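Local coordinates for protein Beta/alpha-amylase (Paenibacillus polymyxa, PDB 3VOC) that hydrolyses alpha-1,4-glucosidic linkages, releasing successive maltose units from non-reducing chain ends, as the beta-amylase domain of a secreted precursor that also contains an alpha-amylase, at residues Y166-P171 with E297-Y302; G282-M287 with N334-S339; L319-L324 with T340-V345; E325-G330 with F369-E374. One frame throughout, in Å; residues are numbered along the deposited sequence. Where two conformers were deposited one is given.

Contact 1 of 4, residues Y166-P171 with E297-Y302; sequences YPSYYP and EQAGGY. With EDO (1,2-ethanediol), chain E.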
# COMPACT_ATOMS: atom_id res chain seq x y z
N TYR A 166 -7.92 -2.39 2.57
CA TYR A 166 -8.58 -3.68 2.45
C TYR A 166 -8.49 -4.16 1.01
O TYR A 166 -8.28 -3.35 0.12
CB TYR A 166 -10.05 -3.55 2.83
CG TYR A 166 -10.24 -3.31 4.31
CD1 TYR A 166 -10.28 -4.39 5.20
CD2 TYR A 166 -10.39 -2.02 4.82
CE1 TYR A 166 -10.45 -4.20 6.57
CE2 TYR A 166 -10.56 -1.80 6.19
CZ TYR A 166 -10.59 -2.90 7.06
OH TYR A 166 -10.78 -2.73 8.42
N PRO A 167 -8.65 -5.48 0.77
CA PRO A 167 -8.61 -6.02 -0.59
C PRO A 167 -9.97 -5.81 -1.29
O PRO A 167 -10.64 -6.77 -1.69
CB PRO A 167 -8.34 -7.50 -0.37
CG PRO A 167 -9.06 -7.79 0.94
CD PRO A 167 -8.76 -6.56 1.78
N SER A 168 -10.35 -4.55 -1.44
CA SER A 168 -11.73 -4.18 -1.74
C SER A 168 -12.08 -4.33 -3.21
O SER A 168 -13.26 -4.47 -3.54
CB SER A 168 -11.97 -2.75 -1.29
OG SER A 168 -11.03 -1.88 -1.90
N TYR A 169 -11.08 -4.27 -4.08
CA TYR A 169 -11.31 -4.46 -5.51
C TYR A 169 -10.40 -5.58 -6.03
O TYR A 169 -9.17 -5.50 -5.92
CB TYR A 169 -11.17 -3.13 -6.28
CG TYR A 169 -9.74 -2.61 -6.41
CD1 TYR A 169 -9.13 -1.85 -5.39
CD2 TYR A 169 -8.99 -2.87 -7.56
CE1 TYR A 169 -7.80 -1.39 -5.53
CE2 TYR A 169 -7.70 -2.42 -7.71
CZ TYR A 169 -7.11 -1.68 -6.70
OH TYR A 169 -5.82 -1.26 -6.90
N TYR A 170 -11.01 -6.61 -6.60
CA TYR A 170 -10.28 -7.86 -6.87
C TYR A 170 -10.95 -8.59 -8.03
O TYR A 170 -12.09 -9.07 -7.89
CB TYR A 170 -10.29 -8.73 -5.62
CG TYR A 170 -9.23 -9.82 -5.55
CD1 TYR A 170 -7.87 -9.52 -5.64
CD2 TYR A 170 -9.60 -11.16 -5.34
CE1 TYR A 170 -6.91 -10.52 -5.55
CE2 TYR A 170 -8.64 -12.17 -5.26
CZ TYR A 170 -7.30 -11.85 -5.36
OH TYR A 170 -6.34 -12.83 -5.24
N PRO A 171 -10.25 -8.65 -9.19
CA PRO A 171 -10.83 -9.28 -10.39
C PRO A 171 -11.41 -10.66 -10.10
O PRO A 171 -12.52 -10.97 -10.56
CB PRO A 171 -9.64 -9.35 -11.35
CG PRO A 171 -8.82 -8.11 -11.00
CD PRO A 171 -8.98 -7.97 -9.47
N GLU A 297 -12.95 4.53 -2.33
CA GLU A 297 -12.13 4.89 -1.18
C GLU A 297 -12.70 4.29 0.11
O GLU A 297 -11.95 3.72 0.91
CB GLU A 297 -12.06 6.41 -1.05
CG GLU A 297 -11.29 7.09 -2.17
CD GLU A 297 -11.63 8.57 -2.32
OE1 GLU A 297 -10.86 9.41 -1.81
OE2 GLU A 297 -12.65 8.89 -2.98
N GLN A 298 -14.01 4.41 0.31
CA GLN A 298 -14.63 3.90 1.53
C GLN A 298 -14.51 2.37 1.65
O GLN A 298 -14.15 1.85 2.72
CB GLN A 298 -16.09 4.38 1.63
CG GLN A 298 -16.15 5.87 2.01
CD GLN A 298 -17.50 6.52 1.88
OE1 GLN A 298 -18.52 5.87 1.68
NE2 GLN A 298 -17.52 7.85 2.00
N ALA A 299 -14.76 1.65 0.54
CA ALA A 299 -14.63 0.19 0.56
C ALA A 299 -13.20 -0.24 0.87
O ALA A 299 -12.98 -1.25 1.53
CB ALA A 299 -15.11 -0.42 -0.75
N GLY A 300 -12.24 0.54 0.38
CA GLY A 300 -10.83 0.28 0.65
C GLY A 300 -10.41 0.59 2.08
O GLY A 300 -9.34 0.18 2.51
N GLY A 301 -11.26 1.33 2.80
CA GLY A 301 -11.02 1.60 4.21
C GLY A 301 -10.80 3.07 4.51
O GLY A 301 -10.41 3.41 5.62
N TYR A 302 -11.03 3.95 3.53
CA TYR A 302 -10.70 5.36 3.72
C TYR A 302 -11.92 6.20 3.98
O TYR A 302 -12.69 6.54 3.06
CB TYR A 302 -9.92 5.92 2.52
CG TYR A 302 -8.65 5.16 2.20
CD1 TYR A 302 -8.00 4.38 3.17
CD2 TYR A 302 -8.08 5.22 0.93
CE1 TYR A 302 -6.83 3.67 2.86
CE2 TYR A 302 -6.93 4.52 0.61
CZ TYR A 302 -6.30 3.75 1.58
OH TYR A 302 -5.14 3.07 1.25
C1 EDO E . -13.25 9.03 1.33
O1 EDO E . -14.33 8.76 2.24
C2 EDO E . -12.43 10.17 1.89
O2 EDO E . -13.16 11.38 1.66
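Tyr166 presents the edge of its ring, not a face, to the end of helix 295-300: CD2 lies 3.7 Å from Gly301 CA, which sits close to the ring plane. With chi1 at -70°, CG stands beside the backbone N, so ring edge and amide converge on one peptide. That amide donates to the carbonyl of the same turn, Tyr166 N to Gly300 O at 2.9 Å, in a nearly straight bond (172°). Gly301, at positive phi, ends the helix in a Schellman motif and puts no side chain in the path of the ring. Ser168 runs alongside the same turn. Its CB is 3.4 Å from Ala299 O and 3.9 Å from Ala299 CB, while OG reaches Gly300 CA at 3.3 Å. From helix 240-268, Tyr249 stacks on the Tyr166 ring, accepts from Tyr166 OH through its carbonyl, and donates its own hydroxyl to Ala299 O. Two successive carbonyls of the last helical turn therefore each have a donor, a backbone amide for Gly300 O and a phenol for Ala299 O, which implies that the loop and helix 240-268 together serve the polar needs of the helix end.

Contact 2 of 4, residues G282-M287 with N334-S339; sequences GLHWQM and NYSLPS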
# COMPACT_ATOMS: atom_id res chain seq x y z
N GLY A 282 -4.30 4.75 -4.20
CA GLY A 282 -4.98 5.80 -4.96
C GLY A 282 -6.29 5.28 -5.52
O GLY A 282 -6.32 4.75 -6.64
N LEU A 283 -7.37 5.44 -4.76
CA LEU A 283 -8.66 4.87 -5.13
C LEU A 283 -9.49 5.98 -5.79
O LEU A 283 -10.46 6.49 -5.22
CB LEU A 283 -9.33 4.24 -3.90
CG LEU A 283 -8.51 3.10 -3.26
CD1 LEU A 283 -9.13 2.68 -1.93
CD2 LEU A 283 -8.46 1.87 -4.21
N HIS A 284 -9.04 6.35 -6.99
CA HIS A 284 -9.40 7.59 -7.66
C HIS A 284 -10.74 7.54 -8.41
O HIS A 284 -11.21 8.57 -8.89
CB HIS A 284 -8.29 8.01 -8.64
CG HIS A 284 -7.98 6.99 -9.70
ND1 HIS A 284 -8.75 6.84 -10.84
CD2 HIS A 284 -7.00 6.06 -9.78
CE1 HIS A 284 -8.25 5.85 -11.57
NE2 HIS A 284 -7.19 5.36 -10.95
N TRP A 285 -11.34 6.36 -8.50
CA TRP A 285 -12.59 6.22 -9.27
C TRP A 285 -13.81 6.18 -8.36
O TRP A 285 -13.70 5.86 -7.17
CB TRP A 285 -12.51 5.01 -10.21
CG TRP A 285 -12.29 3.67 -9.57
CD1 TRP A 285 -13.24 2.70 -9.36
CD2 TRP A 285 -11.04 3.10 -9.15
NE1 TRP A 285 -12.65 1.59 -8.79
CE2 TRP A 285 -11.31 1.80 -8.66
CE3 TRP A 285 -9.72 3.57 -9.12
CZ2 TRP A 285 -10.31 0.96 -8.14
CZ3 TRP A 285 -8.71 2.72 -8.60
CH2 TRP A 285 -9.02 1.44 -8.12
N GLN A 286 -14.98 6.54 -8.91
CA GLN A 286 -16.20 6.78 -8.11
C GLN A 286 -16.07 7.88 -7.06
O GLN A 286 -16.84 7.94 -6.09
CB GLN A 286 -16.72 5.47 -7.47
CG GLN A 286 -16.89 4.32 -8.47
CD GLN A 286 -17.79 4.68 -9.65
OE1 GLN A 286 -18.50 5.69 -9.63
NE2 GLN A 286 -17.74 3.87 -10.69
N MET A 287 -15.10 8.78 -7.24
CA MET A 287 -14.94 9.88 -6.31
C MET A 287 -16.16 10.79 -6.32
O MET A 287 -16.68 11.13 -5.26
CB MET A 287 -13.65 10.69 -6.61
CG MET A 287 -12.36 9.98 -6.15
SD MET A 287 -10.90 10.87 -6.74
CE MET A 287 -11.00 12.36 -5.73
N ASN A 334 -16.78 6.55 -14.87
CA ASN A 334 -15.62 6.25 -14.01
C ASN A 334 -15.52 7.14 -12.78
O ASN A 334 -14.98 6.72 -11.73
CB ASN A 334 -14.32 6.34 -14.82
CG ASN A 334 -14.28 5.32 -15.95
OD1 ASN A 334 -14.98 4.31 -15.91
ND2 ASN A 334 -13.45 5.57 -16.95
N TYR A 335 -16.06 8.35 -12.93
CA TYR A 335 -16.06 9.37 -11.89
C TYR A 335 -14.68 9.47 -11.24
O TYR A 335 -14.54 9.37 -10.02
CB TYR A 335 -17.16 9.10 -10.87
CG TYR A 335 -18.55 9.29 -11.43
CD1 TYR A 335 -19.07 10.57 -11.65
CD2 TYR A 335 -19.35 8.19 -11.76
CE1 TYR A 335 -20.35 10.76 -12.17
CE2 TYR A 335 -20.64 8.36 -12.28
CZ TYR A 335 -21.13 9.65 -12.47
OH TYR A 335 -22.39 9.82 -12.99
N SER A 336 -13.67 9.66 -12.09
CA SER A 336 -12.27 9.53 -11.68
C SER A 336 -11.59 10.89 -11.60
O SER A 336 -11.49 11.60 -12.59
CB SER A 336 -11.53 8.63 -12.68
OG SER A 336 -10.15 8.59 -12.39
N LEU A 337 -11.09 11.23 -10.41
CA LEU A 337 -10.43 12.52 -10.20
C LEU A 337 -9.08 12.34 -9.49
O LEU A 337 -8.87 12.87 -8.40
CB LEU A 337 -11.35 13.45 -9.40
CG LEU A 337 -12.65 13.89 -10.10
CD1 LEU A 337 -13.63 14.49 -9.08
CD2 LEU A 337 -12.35 14.88 -11.24
N PRO A 338 -8.15 11.59 -10.12
CA PRO A 338 -6.88 11.26 -9.45
C PRO A 338 -6.01 12.47 -9.17
O PRO A 338 -5.28 12.46 -8.19
CB PRO A 338 -6.17 10.32 -10.45
CG PRO A 338 -6.82 10.61 -11.78
CD PRO A 338 -8.25 10.96 -11.45
N SER A 339 -6.07 13.50 -10.01
CA SER A 339 -5.22 14.67 -9.80
C SER A 339 -5.68 15.46 -8.57
O SER A 339 -4.86 15.89 -7.76
CB SER A 339 -5.20 15.55 -11.06
OG SER A 339 -4.35 16.65 -10.86
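His284 and Ser336 form the shortest polar contact between the two loops, ND1 to OG at 2.7 Å, with the hydroxyl near the ring plane at its edge; either atom could be the donor. Ser336 OG gets there because it lies anti to its own backbone N (chi1 174°), while the CB of His284 rests on the Pro338 ring, 3.6 Å from Pro338 CB. Next to this pair the main chains are joined by three bonds. Gln286 N donates to Asn334 O at 2.8 Å and almost straight (174°), Met287 N donates to Tyr335 O at 2.9 Å, and Leu337 N donates to His284 O at 3.1 Å. Ser336 CA adds a CA-H...O contact to that last oxygen, so the His284 carbonyl is approached twice. Apolar packing closes the side of Met287, whose SD lies 3.7 Å from Leu337 CB.

Trp285 also touches the imidazole directly, its CE3 3.5 Å above the centre of the His284 ring. Outside this shell the indole is held by a bond from Trp285 NE1 to Gly179 O and by edge-to-face meetings with Tyr169 and Tyr177. Gln286 NE2 bonds to the carbonyls of Pro178 and Pro333, tying in two further loop positions. By similarity His284 binds substrate, and a glycerol, probably from the crystallisation liquor, lies near its side chain. Interlocked loops following barrel strands, here 275-279 and 318-321, are where a TIM barrel builds its active-site cleft.

Contact 3 of 4, residues L319-L324 with T340-V345; sequences LTFTCL and TLVDTV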
# COMPACT_ATOMS: atom_id res chain seq x y z
N LEU A 319 4.96 8.96 3.99
CA LEU A 319 3.80 8.56 3.20
C LEU A 319 4.15 8.52 1.72
O LEU A 319 4.65 9.50 1.17
CB LEU A 319 2.63 9.53 3.44
CG LEU A 319 1.40 9.40 2.52
CD1 LEU A 319 0.79 8.05 2.77
CD2 LEU A 319 0.37 10.50 2.82
N THR A 320 3.88 7.38 1.09
CA THR A 320 3.99 7.26 -0.35
C THR A 320 2.57 7.32 -0.91
O THR A 320 1.67 6.59 -0.46
CB THR A 320 4.70 5.95 -0.77
OG1 THR A 320 6.06 5.98 -0.31
CG2 THR A 320 4.66 5.74 -2.30
N PHE A 321 2.37 8.19 -1.88
CA PHE A 321 1.12 8.21 -2.59
C PHE A 321 1.37 7.98 -4.07
O PHE A 321 2.51 8.01 -4.52
CB PHE A 321 0.32 9.51 -2.32
CG PHE A 321 -1.15 9.38 -2.64
CD1 PHE A 321 -1.94 8.46 -1.95
CD2 PHE A 321 -1.72 10.13 -3.67
CE1 PHE A 321 -3.30 8.31 -2.27
CE2 PHE A 321 -3.09 9.99 -3.99
CZ PHE A 321 -3.88 9.08 -3.29
N THR A 322 0.29 7.72 -4.81
CA THR A 322 0.39 7.26 -6.19
C THR A 322 -0.59 8.03 -7.07
O THR A 322 -1.25 8.97 -6.60
CB THR A 322 0.11 5.73 -6.25
OG1 THR A 322 0.21 5.28 -7.60
CG2 THR A 322 -1.27 5.40 -5.70
N CYS A 323 -0.67 7.65 -8.35
CA CYS A 323 -1.48 8.35 -9.36
C CYS A 323 -0.97 9.74 -9.74
O CYS A 323 -1.70 10.50 -10.40
CB CYS A 323 -2.96 8.47 -8.98
SG CYS A 323 -3.67 6.97 -8.46
N LEU A 324 0.27 10.05 -9.37
CA LEU A 324 0.86 11.35 -9.69
C LEU A 324 0.88 11.70 -11.18
O LEU A 324 0.94 12.88 -11.55
CB LEU A 324 2.27 11.46 -9.10
CG LEU A 324 2.32 12.10 -7.71
CD1 LEU A 324 1.68 11.20 -6.65
CD2 LEU A 324 3.78 12.37 -7.35
N THR A 340 -7.00 15.64 -8.44
CA THR A 340 -7.60 16.20 -7.22
C THR A 340 -7.28 15.34 -5.98
O THR A 340 -7.01 15.87 -4.92
CB THR A 340 -9.14 16.32 -7.39
OG1 THR A 340 -9.42 17.39 -8.32
CG2 THR A 340 -9.86 16.59 -6.06
N LEU A 341 -7.33 14.02 -6.13
CA LEU A 341 -7.01 13.11 -5.01
C LEU A 341 -5.56 13.31 -4.54
O LEU A 341 -5.31 13.44 -3.32
CB LEU A 341 -7.27 11.65 -5.41
CG LEU A 341 -6.95 10.55 -4.40
CD1 LEU A 341 -7.75 10.73 -3.11
CD2 LEU A 341 -7.24 9.18 -5.06
N VAL A 342 -4.64 13.35 -5.49
CA VAL A 342 -3.24 13.64 -5.17
C VAL A 342 -3.12 14.97 -4.42
O VAL A 342 -2.43 15.05 -3.41
CB VAL A 342 -2.33 13.68 -6.43
CG1 VAL A 342 -0.92 14.19 -6.06
CG2 VAL A 342 -2.26 12.27 -7.10
N ASP A 343 -3.79 16.02 -4.93
CA ASP A 343 -3.77 17.33 -4.25
C ASP A 343 -4.30 17.23 -2.82
O ASP A 343 -3.68 17.75 -1.90
CB ASP A 343 -4.57 18.38 -5.01
CG ASP A 343 -3.97 18.74 -6.36
OD1 ASP A 343 -2.86 18.26 -6.68
OD2 ASP A 343 -4.62 19.50 -7.11
N THR A 344 -5.43 16.54 -2.65
CA THR A 344 -6.04 16.36 -1.34
C THR A 344 -5.09 15.70 -0.35
O THR A 344 -4.78 16.26 0.70
CB THR A 344 -7.35 15.55 -1.44
OG1 THR A 344 -8.29 16.29 -2.23
CG2 THR A 344 -7.96 15.32 -0.03
N VAL A 345 -4.59 14.52 -0.70
CA VAL A 345 -3.72 13.74 0.18
C VAL A 345 -2.43 14.50 0.44
O VAL A 345 -1.99 14.63 1.60
CB VAL A 345 -3.43 12.33 -0.42
CG1 VAL A 345 -2.26 11.65 0.31
CG2 VAL A 345 -4.69 11.46 -0.38
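The helical turn that sets Leu341, Val342 and Val345 against Phe321 is gripped at Thr340 O, which accepts two donors from Thr344: the backbone N at 2.8 Å, and the hydroxyl OG1 at 3.0 Å, placed above the carbonyl plane. This polar clasp belongs to the helix alone; the meeting with 319-324 is apolar.

Phe321 buries the most surface. Its CG is anti to the backbone N (chi1 -161°), which extends the ring away from the strand to the helix. Val345 CG2 stands over one face, 4.1 Å from the ring centroid and 20° off the normal, a CH-pi contact shifted toward the rim. Leu341 comes in at the edge instead, its CG 3.6 Å from Phe321 CZ, the two side chains meeting at about a right angle. Val342 is the third partner, its CG2 lying near the ring plane, so residues of one helix surface take both edge (Leu341, Val342) and, a turn later, face (Val345). The two branches of Val342 divide the remaining work: CG2 abuts Thr322 O at 3.5 Å, while CG1 reaches Leu324 CD1 at 4.0 Å. Farther down the strand, Leu319 CD2 touches Val345 CG1 at 3.8 Å. Ile309 of helix 305-315 touches both Leu319 and Val345, and helix 367-378 packs on Leu324 and Val342.

Strand and helix segments run nearly antiparallel, at 169° with axes 10.4 Å apart, the geometry of the first half of a beta-alpha-beta unit in a TIM barrel. Thr322, probably substrate-binding by similarity, lies near the strand's C-terminal end, where TIM barrels carry their active sites.

Contact 4 of 4, residues E325-G330 with F369-E374; sequences EMSDSG and FQKIEE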
# COMPACT_ATOMS: atom_id res chain seq x y z
N GLU A 325 0.82 10.67 -12.04
CA GLU A 325 0.89 10.89 -13.48
C GLU A 325 -0.46 11.16 -14.15
O GLU A 325 -0.50 11.53 -15.35
CB GLU A 325 1.58 9.69 -14.17
CG GLU A 325 0.66 8.52 -14.58
CD GLU A 325 0.21 7.61 -13.41
OE1 GLU A 325 0.40 7.96 -12.22
OE2 GLU A 325 -0.35 6.53 -13.71
N MET A 326 -1.55 10.97 -13.40
CA MET A 326 -2.91 10.99 -13.98
C MET A 326 -3.59 12.35 -13.90
O MET A 326 -3.33 13.14 -12.99
CB MET A 326 -3.80 9.98 -13.28
CG MET A 326 -3.54 8.56 -13.65
SD MET A 326 -4.76 7.51 -12.85
CE MET A 326 -3.99 5.93 -13.26
N SER A 327 -4.49 12.61 -14.85
CA SER A 327 -5.26 13.85 -14.88
C SER A 327 -6.68 13.62 -14.39
O SER A 327 -7.18 12.49 -14.43
CB SER A 327 -5.30 14.44 -16.29
OG SER A 327 -4.00 14.74 -16.76
N ASP A 328 -7.33 14.68 -13.93
CA ASP A 328 -8.74 14.64 -13.56
C ASP A 328 -9.63 14.43 -14.77
O ASP A 328 -9.40 15.00 -15.83
CB ASP A 328 -9.14 15.94 -12.87
CG ASP A 328 -8.81 15.94 -11.40
OD1 ASP A 328 -8.48 14.87 -10.85
OD2 ASP A 328 -8.87 17.02 -10.78
N SER A 329 -10.66 13.62 -14.59
CA SER A 329 -11.69 13.48 -15.60
C SER A 329 -13.03 13.81 -14.98
O SER A 329 -13.65 14.83 -15.32
CB SER A 329 -11.69 12.08 -16.23
OG SER A 329 -12.88 11.90 -16.98
N GLY A 330 -13.48 12.96 -14.05
CA GLY A 330 -14.73 13.24 -13.33
C GLY A 330 -16.00 12.88 -14.10
O GLY A 330 -17.09 12.96 -13.56
N PHE A 369 4.98 12.57 -17.36
CA PHE A 369 6.12 13.15 -16.65
C PHE A 369 5.87 14.60 -16.22
O PHE A 369 6.31 15.02 -15.16
CB PHE A 369 7.42 13.00 -17.47
CG PHE A 369 7.87 11.56 -17.67
CD1 PHE A 369 7.74 10.63 -16.65
CD2 PHE A 369 8.42 11.15 -18.88
CE1 PHE A 369 8.14 9.30 -16.83
CE2 PHE A 369 8.83 9.82 -19.06
CZ PHE A 369 8.69 8.90 -18.04
N GLN A 370 5.15 15.35 -17.06
CA GLN A 370 4.83 16.75 -16.76
C GLN A 370 3.82 16.82 -15.62
O GLN A 370 3.90 17.70 -14.76
CB GLN A 370 4.26 17.47 -17.99
CG GLN A 370 4.97 17.13 -19.30
CD GLN A 370 4.27 17.67 -20.56
OE1 GLN A 370 3.33 18.46 -20.48
NE2 GLN A 370 4.74 17.22 -21.73
N LYS A 371 2.86 15.89 -15.60
CA LYS A 371 1.94 15.81 -14.46
C LYS A 371 2.67 15.46 -13.17
O LYS A 371 2.41 16.07 -12.14
CB LYS A 371 0.78 14.85 -14.72
CG LYS A 371 -0.56 15.57 -14.89
CD LYS A 371 -1.06 16.10 -13.53
CE LYS A 371 -2.45 16.70 -13.63
NZ LYS A 371 -2.47 18.03 -14.33
N ILE A 372 3.59 14.49 -13.23
CA ILE A 372 4.37 14.12 -12.06
C ILE A 372 5.17 15.32 -11.59
O ILE A 372 5.22 15.62 -10.40
CB ILE A 372 5.32 12.90 -12.31
CG1 ILE A 372 4.49 11.63 -12.58
CG2 ILE A 372 6.22 12.67 -11.09
CD1 ILE A 372 5.24 10.57 -13.37
N GLU A 373 5.80 16.01 -12.55
CA GLU A 373 6.59 17.20 -12.24
C GLU A 373 5.76 18.24 -11.48
O GLU A 373 6.24 18.81 -10.51
CB GLU A 373 7.16 17.85 -13.51
CG GLU A 373 8.12 19.00 -13.18
CD GLU A 373 8.43 19.86 -14.39
OE1 GLU A 373 7.50 20.14 -15.17
OE2 GLU A 373 9.60 20.27 -14.54
N GLU A 374 4.54 18.49 -11.95
CA GLU A 374 3.63 19.44 -11.28
C GLU A 374 3.40 19.04 -9.81
O GLU A 374 3.50 19.88 -8.91
CB GLU A 374 2.31 19.56 -12.06
CG GLU A 374 1.16 20.24 -11.31
CD GLU A 374 -0.23 19.71 -11.71
OE1 GLU A 374 -1.17 19.77 -10.89
OE2 GLU A 374 -0.38 19.24 -12.85
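Lys371 and Glu325 bury the largest areas, about 68 and 65 Å², and they meet through carbon and backbone, not through their charges. Lys371 CB lies 3.6 Å from Glu325 O, and farther along the aliphatic chain CE is 3.7 Å from Met326 O and 4.0 Å from Ser327 OG. Bends at chi2 and chi4 (both -73°) turn the ammonium forward along its own helix, where Lys371 NZ forms a salt bridge of 2.8 Å to the syn lone pair of Glu374 OE2. The lysine thus spends its charge one turn on while its methylenes line the loop.

Ile372, third in area, covers the start of the loop: CG1 is 3.8 Å from Glu325 CA, and CD1 is 3.8 Å from Glu325 CB. The Glu325 carboxylate leads away from the helix and accepts two backbone bonds, OE1 from Ala361 N and OE2 from Leu362 N; a negative charge here would probably be favoured by the paired amides. Ala361 binds substrate by similarity, so Glu325 probably acts as a second-shell residue, its carboxylate helping to position that loop. The pairing of a loop after strand 318-321 with the helix of the next barrel unit, 367-378, is a lateral contact at the loop-bearing rim of the TIM barrel.

The four contacts occupy one sector of the barrel, beyond strands 153-156, 275-279 and 318-321. Contact 2 is central: its centre lies 13 Å from contact 1, 11 Å from contact 3 and 12 Å from contact 4, and it touches all three. Contacts 2 and 3 share helix 338-352, whereas contact 4 brings in helix 367-378 and contact 1 helix 295-300. Along the chain, contact 2 interleaves with each of the others, and 3 with 4, while contact 1 closes before 3 and 4 begin; contacts 1 and 4 stay about 10 Å apart at their nearest atoms. Successive strand-end loops are thereby bound together; contacts 2 to 4 lie by residues that, by similarity, bind substrate, with contact 1 farther off.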